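Local coordinates for protein NADH dehydrogenase, putative (Plasmodium falciparum, PDB 5JWC) that probably oxidises NADH through a bound FAD and passes the electrons to ubiquinone, as a membrane-associated type II NADH dehydrogenase of the malaria parasite, at residues A[197-208]-A[228-239]; A[238-248]-A[468-479]. All blocks are in the same frame, centred on the assembly; numbering follows the deposited sequence.

Interaction 1 belongs to the buried core: nine of its thirteen touching residues are buried, and no hydrogen bond crosses between 197-208 and 228-239, which meet mainly through methyl groups. Interaction 2 is partly buried. It has an apolar centre too, but at its outer edge a threonine hydroxyl bonds to a glutamate carboxylate across 238-248 and 468-479. The first joins the helix and strand of a Rossmann-type unit; the second ties the helix that follows to a small antiparallel sheet of the C-terminal domain. Their centres lie about 14 Å apart, and they share Leu238 and Pro239. A probable hydrogen bond from Ser246 OG to Leu237 O, 2.8 Å long, also links them.

Interaction 1. Residues A[197-208]-A[228-239]; sequences GPTGVEVTAEFA and ISIIEGGNNLLP. With FAD (flavin-adenine dinucleotide), chain C.
Ile228 and Ile230 point from strand 228-232 onto helix 198-208, which runs antiparallel to the strand (174°) at an axis distance of 9.3 Å, as in a Rossmann-type beta-alpha-beta unit. The apolar packing runs along the helix. Ile228 CD1 lies against the helix backbone at Phe207 and Ala208, 3.7 Å from Ala208 N, while its other branch, CG2, slides past Thr204 CG2 in the opposite direction. Ile230 has CG1 anti to its backbone N (chi1 -178°), which extends CD1 into the hollow over Gly200, 3.8 Å from the carbonyl O of Gly200. Val201 turns CG2 toward both Ile230 CD1 and Leu238 CD2, the latter 3.8 Å away, and its side chain crosses that of Leu238 at about a right angle. Leu238 CD2 also presses on the helix start, 3.6 Å from Pro198 CA, next to the N-cap Gly197.

No polar bond crosses between the segments. Thr204 OG1 donates to Gly200 O at 2.8 Å and Thr204 N reaches the same oxygen from the opposite face, so two donors hold this carbonyl; OG1 meanwhile lies against Ile230. In the loop, Gly234 N donates to Glu232 OE2 from above the carboxylate plane, and OE1 of that group takes the amide of Gly196.

Near the helix start, Thr199 points away from the strand, its OG1 3.4 Å from FAD C7M. Strand 228-232 runs between strands 190-194 and 259-262, Phe253 of helix 243-255 packs on Val201 and Thr204, and strand 460-465 and helix 69-74 adjoin the helix.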
loop_
_atom_site.group_PDB
_atom_site.type_symbol
_atom_site.label_atom_id
_atom_site.label_comp_id
_atom_site.label_asym_id
_atom_site.label_seq_id
_atom_site.Cartn_x
_atom_site.Cartn_y
_atom_site.Cartn_z
ATOM N N GLY A 197 -11.992 -16.946 18.362
ATOM C CA GLY A 197 -12.726 -17.322 17.156
ATOM C C GLY A 197 -11.779 -17.378 15.963
ATOM O O GLY A 197 -10.574 -17.196 16.122
ATOM N N PRO A 198 -12.317 -17.633 14.766
ATOM C CA PRO A 198 -11.471 -17.861 13.588
ATOM C C PRO A 198 -10.531 -16.688 13.281
ATOM O O PRO A 198 -9.372 -16.919 12.933
ATOM C CB PRO A 198 -12.486 -18.054 12.452
ATOM C CG PRO A 198 -13.746 -18.479 13.128
ATOM C CD PRO A 198 -13.755 -17.797 14.473
ATOM N N THR A 199 -11.015 -15.455 13.397
ATOM C CA THR A 199 -10.159 -14.315 13.092
ATOM C C THR A 199 -8.968 -14.198 14.037
ATOM O O THR A 199 -7.821 -14.101 13.582
ATOM C CB THR A 199 -10.925 -13.010 13.130
ATOM O OG1 THR A 199 -11.916 -13.044 12.104
ATOM C CG2 THR A 199 -9.974 -11.847 12.869
ATOM N N GLY A 200 -9.242 -14.209 15.341
ATOM C CA GLY A 200 -8.194 -14.163 16.348
ATOM C C GLY A 200 -7.189 -15.292 16.171
ATOM O O GLY A 200 -5.975 -15.090 16.232
ATOM N N VAL A 201 -7.700 -16.488 15.925
ATOM C CA VAL A 201 -6.847 -17.642 15.721
ATOM C C VAL A 201 -5.980 -17.465 14.472
ATOM O O VAL A 201 -4.777 -17.709 14.519
ATOM C CB VAL A 201 -7.686 -18.941 15.607
ATOM C CG1 VAL A 201 -6.858 -20.052 15.004
ATOM C CG2 VAL A 201 -8.213 -19.338 16.988
ATOM N N GLU A 202 -6.577 -17.013 13.368
ATOM C CA GLU A 202 -5.815 -16.872 12.125
ATOM C C GLU A 202 -4.779 -15.740 12.182
ATOM O O GLU A 202 -3.683 -15.882 11.648
ATOM C CB GLU A 202 -6.762 -16.686 10.944
ATOM C CG GLU A 202 -7.534 -18.003 10.659
ATOM C CD GLU A 202 -8.369 -17.964 9.393
ATOM O OE1 GLU A 202 -9.261 -17.089 9.300
ATOM O OE2 GLU A 202 -8.123 -18.808 8.487
ATOM N N VAL A 203 -5.125 -14.631 12.823
ATOM C CA VAL A 203 -4.161 -13.543 13.008
ATOM C C VAL A 203 -2.971 -14.019 13.829
ATOM O O VAL A 203 -1.829 -13.738 13.493
ATOM C CB VAL A 203 -4.809 -12.318 13.690
ATOM C CG1 VAL A 203 -3.734 -11.285 14.120
ATOM C CG2 VAL A 203 -5.853 -11.698 12.759
ATOM N N THR A 204 -3.247 -14.757 14.903
ATOM C CA THR A 204 -2.189 -15.291 15.756
ATOM C C THR A 204 -1.276 -16.242 14.960
ATOM O O THR A 204 -0.055 -16.153 15.040
ATOM C CB THR A 204 -2.796 -16.023 17.001
ATOM O OG1 THR A 204 -3.609 -15.106 17.750
ATOM C CG2 THR A 204 -1.701 -16.565 17.914
ATOM N N ALA A 205 -1.876 -17.146 14.193
ATOM C CA ALA A 205 -1.127 -18.131 13.408
ATOM C C ALA A 205 -0.222 -17.453 12.366
ATOM O O ALA A 205 0.916 -17.860 12.152
ATOM C CB ALA A 205 -2.107 -19.110 12.709
ATOM N N GLU A 206 -0.756 -16.428 11.711
ATOM C CA GLU A 206 -0.021 -15.715 10.667
ATOM C C GLU A 206 1.185 -14.979 11.227
ATOM O O GLU A 206 2.265 -15.025 10.641
ATOM C CB GLU A 206 -0.953 -14.732 9.955
ATOM C CG GLU A 206 -1.881 -15.417 8.945
ATOM C CD GLU A 206 -1.110 -15.952 7.746
ATOM O OE1 GLU A 206 -1.627 -16.859 7.060
ATOM O OE2 GLU A 206 0.011 -15.451 7.483
ATOM N N PHE A 207 0.994 -14.293 12.349
ATOM C CA PHE A 207 2.116 -13.687 13.050
ATOM C C PHE A 207 3.129 -14.713 13.541
ATOM O O PHE A 207 4.330 -14.463 13.457
ATOM C CB PHE A 207 1.631 -12.827 14.212
ATOM C CG PHE A 207 1.333 -11.420 13.795
ATOM C CD1 PHE A 207 2.340 -10.629 13.266
ATOM C CD2 PHE A 207 0.045 -10.909 13.865
ATOM C CE1 PHE A 207 2.078 -9.318 12.849
ATOM C CE2 PHE A 207 -0.225 -9.622 13.461
ATOM C CZ PHE A 207 0.794 -8.815 12.953
ATOM N N ALA A 208 2.661 -15.865 14.031
ATOM C CA ALA A 208 3.591 -16.893 14.497
ATOM C C ALA A 208 4.474 -17.365 13.351
ATOM O O ALA A 208 5.684 -17.528 13.532
ATOM C CB ALA A 208 2.838 -18.086 15.130
ATOM N N ILE A 228 3.782 -14.170 21.703
ATOM C CA ILE A 228 2.400 -13.979 21.317
ATOM C C ILE A 228 1.479 -14.689 22.289
ATOM O O ILE A 228 1.719 -15.853 22.627
ATOM C CB ILE A 228 2.081 -14.551 19.937
ATOM C CG1 ILE A 228 3.103 -14.160 18.893
ATOM C CG2 ILE A 228 0.684 -14.128 19.487
ATOM C CD1 ILE A 228 2.798 -14.859 17.557
ATOM N N SER A 229 0.410 -14.006 22.692
ATOM C CA SER A 229 -0.617 -14.616 23.519
ATOM C C SER A 229 -1.955 -14.461 22.816
ATOM O O SER A 229 -2.209 -13.427 22.213
ATOM C CB SER A 229 -0.670 -13.952 24.904
ATOM O OG SER A 229 0.580 -14.033 25.562
ATOM N N ILE A 230 -2.815 -15.472 22.902
ATOM C CA ILE A 230 -4.195 -15.319 22.448
ATOM C C ILE A 230 -5.127 -15.496 23.643
ATOM O O ILE A 230 -4.939 -16.390 24.464
ATOM C CB ILE A 230 -4.541 -16.302 21.290
ATOM C CG1 ILE A 230 -5.980 -16.088 20.796
ATOM C CG2 ILE A 230 -4.294 -17.747 21.678
ATOM C CD1 ILE A 230 -6.299 -16.893 19.523
ATOM N N ILE A 231 -6.109 -14.612 23.752
ATOM C CA ILE A 231 -6.960 -14.559 24.928
ATOM C C ILE A 231 -8.400 -14.869 24.552
ATOM O O ILE A 231 -8.954 -14.248 23.632
ATOM C CB ILE A 231 -6.875 -13.178 25.590
ATOM C CG1 ILE A 231 -5.459 -12.945 26.123
ATOM C CG2 ILE A 231 -7.900 -13.047 26.717
ATOM C CD1 ILE A 231 -4.907 -11.607 25.757
ATOM N N GLU A 232 -9.005 -15.822 25.259
ATOM C CA GLU A 232 -10.346 -16.284 24.910
ATOM C C GLU A 232 -11.144 -16.653 26.176
ATOM O O GLU A 232 -10.659 -17.395 27.023
ATOM C CB GLU A 232 -10.243 -17.467 23.939
ATOM C CG GLU A 232 -11.517 -18.300 23.739
ATOM C CD GLU A 232 -12.733 -17.485 23.336
ATOM O OE1 GLU A 232 -12.582 -16.456 22.624
ATOM O OE2 GLU A 232 -13.851 -17.865 23.760
ATOM N N GLY A 233 -12.361 -16.129 26.289
ATOM C CA GLY A 233 -13.195 -16.351 27.462
ATOM C C GLY A 233 -13.560 -17.802 27.758
ATOM O O GLY A 233 -13.561 -18.215 28.920
ATOM N N GLY A 234 -13.853 -18.578 26.714
ATOM C CA GLY A 234 -14.246 -19.972 26.868
ATOM C C GLY A 234 -13.036 -20.876 26.907
ATOM O O GLY A 234 -11.911 -20.398 26.770
ATOM N N ASN A 235 -13.258 -22.179 27.082
ATOM C CA ASN A 235 -12.154 -23.131 27.149
ATOM C C ASN A 235 -11.541 -23.476 25.785
ATOM O O ASN A 235 -10.421 -23.989 25.718
ATOM C CB ASN A 235 -12.615 -24.424 27.845
ATOM C CG ASN A 235 -11.507 -25.463 27.937
ATOM O OD1 ASN A 235 -10.501 -25.265 28.636
ATOM N ND2 ASN A 235 -11.669 -26.568 27.208
ATOM N N ASN A 236 -12.261 -23.196 24.701
ATOM C CA ASN A 236 -11.844 -23.688 23.385
ATOM C C ASN A 236 -11.431 -22.594 22.389
ATOM O O ASN A 236 -12.171 -21.639 22.178
ATOM C CB ASN A 236 -12.983 -24.490 22.739
ATOM C CG ASN A 236 -13.232 -25.837 23.413
ATOM O OD1 ASN A 236 -12.391 -26.355 24.131
ATOM N ND2 ASN A 236 -14.389 -26.419 23.145
ATOM N N LEU A 237 -10.282 -22.759 21.735
ATOM C CA LEU A 237 -10.043 -21.990 20.511
ATOM C C LEU A 237 -10.966 -22.582 19.437
ATOM O O LEU A 237 -11.245 -23.781 19.472
ATOM C CB LEU A 237 -8.589 -22.078 20.079
ATOM C CG LEU A 237 -7.620 -21.555 21.132
ATOM C CD1 LEU A 237 -6.189 -21.761 20.657
ATOM C CD2 LEU A 237 -7.934 -20.088 21.379
ATOM N N LEU A 238 -11.419 -21.759 18.493
ATOM C CA LEU A 238 -12.358 -22.190 17.455
ATOM C C LEU A 238 -13.555 -22.952 18.047
ATOM O O LEU A 238 -13.779 -24.114 17.693
ATOM C CB LEU A 238 -11.651 -23.068 16.409
ATOM C CG LEU A 238 -10.488 -22.464 15.623
ATOM C CD1 LEU A 238 -9.978 -23.452 14.591
ATOM C CD2 LEU A 238 -10.933 -21.147 14.960
ATOM N N PRO A 239 -14.319 -22.306 18.953
ATOM C CA PRO A 239 -15.396 -23.017 19.659
ATOM C C PRO A 239 -16.562 -23.433 18.748
ATOM O O PRO A 239 -17.268 -24.376 19.086
ATOM C CB PRO A 239 -15.859 -22.000 20.718
ATOM C CG PRO A 239 -15.536 -20.647 20.122
ATOM C CD PRO A 239 -14.224 -20.889 19.366
HETATM P PA FAD C . -19.856 -5.939 5.043
HETATM O O1A FAD C . -18.991 -5.532 6.201
HETATM O O2A FAD C . -19.248 -6.976 4.167
HETATM O O5B FAD C . -20.268 -4.650 4.172
HETATM C C5B FAD C . -20.898 -3.530 4.751
HETATM C C4B FAD C . -20.750 -2.393 3.754
HETATM O O4B FAD C . -21.580 -1.318 4.146
HETATM C C3B FAD C . -19.313 -1.865 3.715
HETATM O O3B FAD C . -18.976 -1.582 2.374
HETATM C C2B FAD C . -19.403 -0.550 4.458
HETATM O O2B FAD C . -18.446 0.365 3.978
HETATM C C1B FAD C . -20.819 -0.133 4.075
HETATM N N9A FAD C . -21.446 0.846 4.967
HETATM C C8A FAD C . -21.312 0.961 6.331
HETATM N N7A FAD C . -22.092 1.995 6.733
HETATM C C5A FAD C . -22.713 2.527 5.658
HETATM C C6A FAD C . -23.602 3.583 5.525
HETATM N N6A FAD C . -24.049 4.225 6.603
HETATM N N1A FAD C . -24.086 3.893 4.274
HETATM C C2A FAD C . -23.685 3.163 3.171
HETATM N N3A FAD C . -22.795 2.114 3.312
HETATM C C4A FAD C . -22.315 1.812 4.539
HETATM N N1 FAD C . -17.496 -14.902 7.021
HETATM C C2 FAD C . -17.478 -16.171 6.508
HETATM O O2 FAD C . -18.522 -16.672 6.109
HETATM N N3 FAD C . -16.295 -16.886 6.420
HETATM C C4 FAD C . -15.106 -16.346 6.835
HETATM O O4 FAD C . -14.064 -17.008 6.732
HETATM C C4X FAD C . -15.108 -15.053 7.346
HETATM N N5 FAD C . -13.938 -14.467 7.776
HETATM C C5X FAD C . -13.967 -13.172 8.281
HETATM C C6 FAD C . -12.792 -12.570 8.694
HETATM C C7 FAD C . -12.790 -11.278 9.206
HETATM C C7M FAD C . -11.482 -10.669 9.654
HETATM C C8 FAD C . -13.981 -10.568 9.292
HETATM C C8M FAD C . -14.003 -9.173 9.843
HETATM C C9 FAD C . -15.169 -11.171 8.873
HETATM C C9A FAD C . -15.164 -12.467 8.362
HETATM N N10 FAD C . -16.336 -13.069 7.937
HETATM C C10 FAD C . -16.307 -14.340 7.430
HETATM C "C1'" FAD C . -17.658 -12.368 8.057
HETATM C "C2'" FAD C . -18.060 -11.519 6.880
HETATM O "O2'" FAD C . -17.053 -10.577 6.635
HETATM C "C3'" FAD C . -19.315 -10.762 7.278
HETATM O "O3'" FAD C . -20.312 -11.648 7.733
HETATM C "C4'" FAD C . -19.776 -10.011 6.041
HETATM O "O4'" FAD C . -18.875 -8.947 5.872
HETATM C "C5'" FAD C . -21.198 -9.486 6.160
HETATM O "O5'" FAD C . -21.525 -8.883 4.926
HETATM P P FAD C . -22.301 -7.470 4.911
HETATM O O1P FAD C . -22.618 -7.099 3.481
HETATM O O2P FAD C . -23.496 -7.624 5.809
HETATM O O3P FAD C . -21.280 -6.431 5.623
#

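Interaction 2. Residues A[238-248]-A[468-479]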
loop_
_atom_site.group_PDB
_atom_site.type_symbol
_atom_site.label_atom_id
_atom_site.label_comp_id
_atom_site.label_asym_id
_atom_site.label_seq_id
_atom_site.Cartn_x
_atom_site.Cartn_y
_atom_site.Cartn_z
ATOM N N LEU A 238 -11.419 -21.759 18.493
ATOM C CA LEU A 238 -12.358 -22.190 17.455
ATOM C C LEU A 238 -13.555 -22.952 18.047
ATOM O O LEU A 238 -13.779 -24.114 17.693
ATOM C CB LEU A 238 -11.651 -23.068 16.409
ATOM C CG LEU A 238 -10.488 -22.464 15.623
ATOM C CD1 LEU A 238 -9.978 -23.452 14.591
ATOM C CD2 LEU A 238 -10.933 -21.147 14.960
ATOM N N PRO A 239 -14.319 -22.306 18.953
ATOM C CA PRO A 239 -15.396 -23.017 19.659
ATOM C C PRO A 239 -16.562 -23.433 18.748
ATOM O O PRO A 239 -17.268 -24.376 19.086
ATOM C CB PRO A 239 -15.859 -22.000 20.718
ATOM C CG PRO A 239 -15.536 -20.647 20.122
ATOM C CD PRO A 239 -14.224 -20.889 19.366
ATOM N N THR A 240 -16.737 -22.782 17.601
ATOM C CA THR A 240 -17.808 -23.173 16.677
ATOM C C THR A 240 -17.432 -24.334 15.749
ATOM O O THR A 240 -18.262 -24.807 14.975
ATOM C CB THR A 240 -18.240 -21.992 15.802
ATOM O OG1 THR A 240 -17.155 -21.633 14.937
ATOM C CG2 THR A 240 -18.628 -20.778 16.665
ATOM N N PHE A 241 -16.182 -24.769 15.815
ATOM C CA PHE A 241 -15.716 -25.939 15.074
ATOM C C PHE A 241 -15.908 -27.147 16.001
ATOM O O PHE A 241 -16.423 -27.000 17.112
ATOM C CB PHE A 241 -14.235 -25.794 14.665
ATOM C CG PHE A 241 -13.979 -24.777 13.580
ATOM C CD1 PHE A 241 -13.432 -25.164 12.367
ATOM C CD2 PHE A 241 -14.279 -23.437 13.772
ATOM C CE1 PHE A 241 -13.184 -24.228 11.358
ATOM C CE2 PHE A 241 -14.041 -22.494 12.771
ATOM C CZ PHE A 241 -13.496 -22.886 11.565
ATOM N N THR A 242 -15.450 -28.315 15.586
ATOM C CA THR A 242 -15.549 -29.515 16.425
ATOM C C THR A 242 -14.528 -29.551 17.559
ATOM O O THR A 242 -13.489 -28.866 17.507
ATOM C CB THR A 242 -15.376 -30.775 15.594
ATOM O OG1 THR A 242 -14.027 -30.844 15.118
ATOM C CG2 THR A 242 -16.352 -30.772 14.406
ATOM N N GLN A 243 -14.817 -30.359 18.577
ATOM C CA GLN A 243 -13.960 -30.438 19.741
ATOM C C GLN A 243 -12.577 -30.936 19.359
ATOM O O GLN A 243 -11.578 -30.457 19.886
ATOM C CB GLN A 243 -14.599 -31.336 20.814
ATOM C CG GLN A 243 -13.809 -31.408 22.124
ATOM C CD GLN A 243 -13.633 -30.038 22.788
ATOM O OE1 GLN A 243 -14.600 -29.300 22.999
ATOM N NE2 GLN A 243 -12.389 -29.690 23.100
ATOM N N ASN A 244 -12.506 -31.879 18.428
ATOM C CA ASN A 244 -11.213 -32.366 17.960
ATOM C C ASN A 244 -10.409 -31.257 17.264
ATOM O O ASN A 244 -9.181 -31.186 17.406
ATOM C CB ASN A 244 -11.386 -33.560 17.010
ATOM C CG ASN A 244 -11.557 -34.874 17.754
ATOM O OD1 ASN A 244 -11.086 -35.024 18.876
ATOM N ND2 ASN A 244 -12.218 -35.834 17.124
ATOM N N ILE A 245 -11.096 -30.403 16.500
ATOM C CA ILE A 245 -10.415 -29.277 15.857
ATOM C C ILE A 245 -9.918 -28.280 16.907
ATOM O O ILE A 245 -8.774 -27.818 16.838
ATOM C CB ILE A 245 -11.319 -28.584 14.808
ATOM C CG1 ILE A 245 -11.323 -29.435 13.530
ATOM C CG2 ILE A 245 -10.805 -27.149 14.486
ATOM C CD1 ILE A 245 -12.314 -29.010 12.487
ATOM N N SER A 246 -10.755 -27.962 17.890
ATOM C CA SER A 246 -10.335 -27.081 18.987
ATOM C C SER A 246 -9.104 -27.608 19.731
ATOM O O SER A 246 -8.168 -26.851 20.012
ATOM C CB SER A 246 -11.478 -26.877 19.982
ATOM O OG SER A 246 -12.558 -26.217 19.363
ATOM N N ASP A 247 -9.081 -28.902 20.031
ATOM C CA ASP A 247 -7.936 -29.471 20.754
ATOM C C ASP A 247 -6.681 -29.446 19.887
ATOM O O ASP A 247 -5.590 -29.159 20.368
ATOM C CB ASP A 247 -8.190 -30.916 21.199
ATOM C CG ASP A 247 -9.381 -31.058 22.116
ATOM O OD1 ASP A 247 -9.721 -30.099 22.836
ATOM O OD2 ASP A 247 -9.970 -32.163 22.126
ATOM N N PHE A 248 -6.830 -29.807 18.616
ATOM C CA PHE A 248 -5.700 -29.798 17.689
ATOM C C PHE A 248 -5.128 -28.384 17.511
ATOM O O PHE A 248 -3.907 -28.205 17.429
ATOM C CB PHE A 248 -6.106 -30.375 16.333
ATOM C CG PHE A 248 -5.029 -30.301 15.295
ATOM C CD1 PHE A 248 -3.789 -30.877 15.520
ATOM C CD2 PHE A 248 -5.256 -29.662 14.087
ATOM C CE1 PHE A 248 -2.796 -30.807 14.557
ATOM C CE2 PHE A 248 -4.278 -29.595 13.125
ATOM C CZ PHE A 248 -3.042 -30.160 13.356
ATOM N N GLN A 468 -0.575 -25.882 8.877
ATOM C CA GLN A 468 -1.767 -26.623 9.285
ATOM C C GLN A 468 -3.081 -25.861 9.030
ATOM O O GLN A 468 -3.291 -24.735 9.512
ATOM C CB GLN A 468 -1.668 -27.001 10.765
ATOM C CG GLN A 468 -0.347 -27.631 11.166
ATOM C CD GLN A 468 -0.031 -28.885 10.361
ATOM O OE1 GLN A 468 -0.832 -29.817 10.301
ATOM N NE2 GLN A 468 1.141 -28.908 9.732
ATOM N N VAL A 469 -3.948 -26.493 8.254
ATOM C CA VAL A 469 -5.287 -26.002 8.005
ATOM C C VAL A 469 -6.308 -26.977 8.596
ATOM O O VAL A 469 -6.156 -28.194 8.470
ATOM C CB VAL A 469 -5.552 -25.826 6.499
ATOM C CG1 VAL A 469 -7.054 -25.662 6.224
ATOM C CG2 VAL A 469 -4.756 -24.613 5.941
ATOM N N VAL A 470 -7.322 -26.443 9.267
ATOM C CA VAL A 470 -8.440 -27.261 9.724
ATOM C C VAL A 470 -9.705 -26.870 8.971
ATOM O O VAL A 470 -9.842 -25.731 8.505
ATOM C CB VAL A 470 -8.678 -27.129 11.229
ATOM C CG1 VAL A 470 -7.448 -27.605 11.995
ATOM C CG2 VAL A 470 -9.019 -25.674 11.590
ATOM N N ALA A 471 -10.617 -27.822 8.827
ATOM C CA ALA A 471 -11.876 -27.537 8.155
ATOM C C ALA A 471 -12.992 -28.366 8.769
ATOM O O ALA A 471 -12.830 -29.563 9.018
ATOM C CB ALA A 471 -11.769 -27.808 6.675
ATOM N N ASP A 472 -14.109 -27.700 9.026
ATOM C CA ASP A 472 -15.310 -28.311 9.574
ATOM C C ASP A 472 -16.364 -28.213 8.481
ATOM O O ASP A 472 -16.937 -27.149 8.276
ATOM C CB ASP A 472 -15.728 -27.582 10.856
ATOM C CG ASP A 472 -17.021 -28.110 11.460
ATOM O OD1 ASP A 472 -17.552 -27.438 12.379
ATOM O OD2 ASP A 472 -17.521 -29.164 11.021
ATOM N N LEU A 473 -16.569 -29.304 7.742
ATOM C CA LEU A 473 -17.443 -29.303 6.572
ATOM C C LEU A 473 -18.627 -30.246 6.772
ATOM O O LEU A 473 -18.619 -31.054 7.698
ATOM C CB LEU A 473 -16.653 -29.710 5.331
ATOM C CG LEU A 473 -15.407 -28.861 5.075
ATOM C CD1 LEU A 473 -14.550 -29.521 4.028
ATOM C CD2 LEU A 473 -15.792 -27.447 4.623
ATOM N N PRO A 474 -19.664 -30.127 5.918
ATOM C CA PRO A 474 -20.652 -31.205 5.939
ATOM C C PRO A 474 -19.949 -32.508 5.567
ATOM O O PRO A 474 -19.288 -32.553 4.523
ATOM C CB PRO A 474 -21.666 -30.793 4.857
ATOM C CG PRO A 474 -21.485 -29.308 4.702
ATOM C CD PRO A 474 -20.010 -29.079 4.941
ATOM N N TYR A 475 -20.053 -33.505 6.433
ATOM C CA TYR A 475 -19.561 -34.870 6.175
ATOM C C TYR A 475 -18.049 -35.082 6.296
ATOM O O TYR A 475 -17.607 -36.227 6.201
ATOM C CB TYR A 475 -20.019 -35.358 4.797
ATOM C CG TYR A 475 -21.503 -35.187 4.586
ATOM C CD1 TYR A 475 -22.412 -35.917 5.335
ATOM C CD2 TYR A 475 -21.996 -34.276 3.649
ATOM C CE1 TYR A 475 -23.785 -35.761 5.153
ATOM C CE2 TYR A 475 -23.370 -34.106 3.458
ATOM C CZ TYR A 475 -24.253 -34.854 4.215
ATOM O OH TYR A 475 -25.610 -34.699 4.048
ATOM N N TYR A 476 -17.254 -34.022 6.490
ATOM C CA TYR A 476 -15.783 -34.183 6.625
ATOM C C TYR A 476 -15.247 -33.274 7.720
ATOM O O TYR A 476 -15.782 -32.181 7.921
ATOM C CB TYR A 476 -15.026 -33.823 5.321
ATOM C CG TYR A 476 -15.563 -34.421 4.068
ATOM C CD1 TYR A 476 -16.386 -33.686 3.228
ATOM C CD2 TYR A 476 -15.238 -35.732 3.704
ATOM C CE1 TYR A 476 -16.904 -34.249 2.064
ATOM C CE2 TYR A 476 -15.728 -36.298 2.540
ATOM C CZ TYR A 476 -16.569 -35.560 1.732
ATOM O OH TYR A 476 -17.060 -36.138 0.584
ATOM N N GLU A 477 -14.193 -33.712 8.411
ATOM C CA GLU A 477 -13.339 -32.791 9.168
ATOM C C GLU A 477 -11.903 -32.934 8.683
ATOM O O GLU A 477 -11.414 -34.050 8.459
ATOM C CB GLU A 477 -13.352 -33.034 10.678
ATOM C CG GLU A 477 -14.712 -33.058 11.351
ATOM C CD GLU A 477 -14.585 -33.400 12.826
ATOM O OE1 GLU A 477 -13.572 -32.967 13.446
ATOM O OE2 GLU A 477 -15.486 -34.097 13.353
ATOM N N LEU A 478 -11.241 -31.796 8.519
ATOM C CA LEU A 478 -9.829 -31.758 8.174
ATOM C C LEU A 478 -9.038 -31.265 9.382
ATOM O O LEU A 478 -9.407 -30.271 10.034
ATOM C CB LEU A 478 -9.616 -30.873 6.946
ATOM C CG LEU A 478 -8.198 -30.597 6.472
ATOM C CD1 LEU A 478 -7.488 -31.889 6.077
ATOM C CD2 LEU A 478 -8.244 -29.641 5.290
ATOM N N LYS A 479 -7.964 -31.974 9.713
ATOM C CA LYS A 479 -7.185 -31.604 10.888
ATOM C C LYS A 479 -5.694 -31.554 10.577
ATOM O O LYS A 479 -4.912 -32.365 11.069
ATOM C CB LYS A 479 -7.476 -32.564 12.053
ATOM C CG LYS A 479 -8.939 -32.510 12.530
ATOM C CD LYS A 479 -9.309 -33.688 13.440
ATOM C CE LYS A 479 -9.228 -35.002 12.704
ATOM N NZ LYS A 479 -9.530 -36.129 13.622
#
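Val470 projects from a beta hairpin, strands 468-473 and 476-479 of the C-terminal domain, into a hollow formed by Ile245 and Phe248 of helix 243-248 and by Leu238 ahead of it. Helix and first strand run nearly antiparallel (166°, axes 9.3 Å apart), and the second strand runs almost along the helix. The two Val470 methyls serve different neighbours: CG1 reaches the rim of the Phe248 ring in its plane, 3.7 Å from CD2, while CG2 touches Ile245 CG2 and meets Leu238 CD1 tip to tip.

Ile245 is the answering knob. With CG1 anti to the carbonyl carbon (chi1 -78°), its CD1 lies on the hairpin's face, over the backbone-bonded pair Ala471-Leu478, 3.6 Å from Ala471 O and 4.0 Å from Leu478 O; its flank rests on Lys479 CG. Phe248 fills the next hollow along the hairpin, with CE2 3.5 Å from Lys479 O and Gln468 OE1 at the ring edge, the amide standing nearly perpendicular to the ring. Gln468 OE1 itself accepts from Gly481 N.

At the other end, Phe241 closes a type I turn starting at Leu238. Its ring carries Leu238 CD1 over the centre of one face, while CD1 of the ring lies 3.7 Å from Asp472 CB. The chain then enters the helix through its N-cap, Thr242, whose OG1 accepts from Ile245 N and donates across the contact, at 2.7 Å, to Glu477 OE1, meeting that oxygen from 61° out of the carboxylate plane.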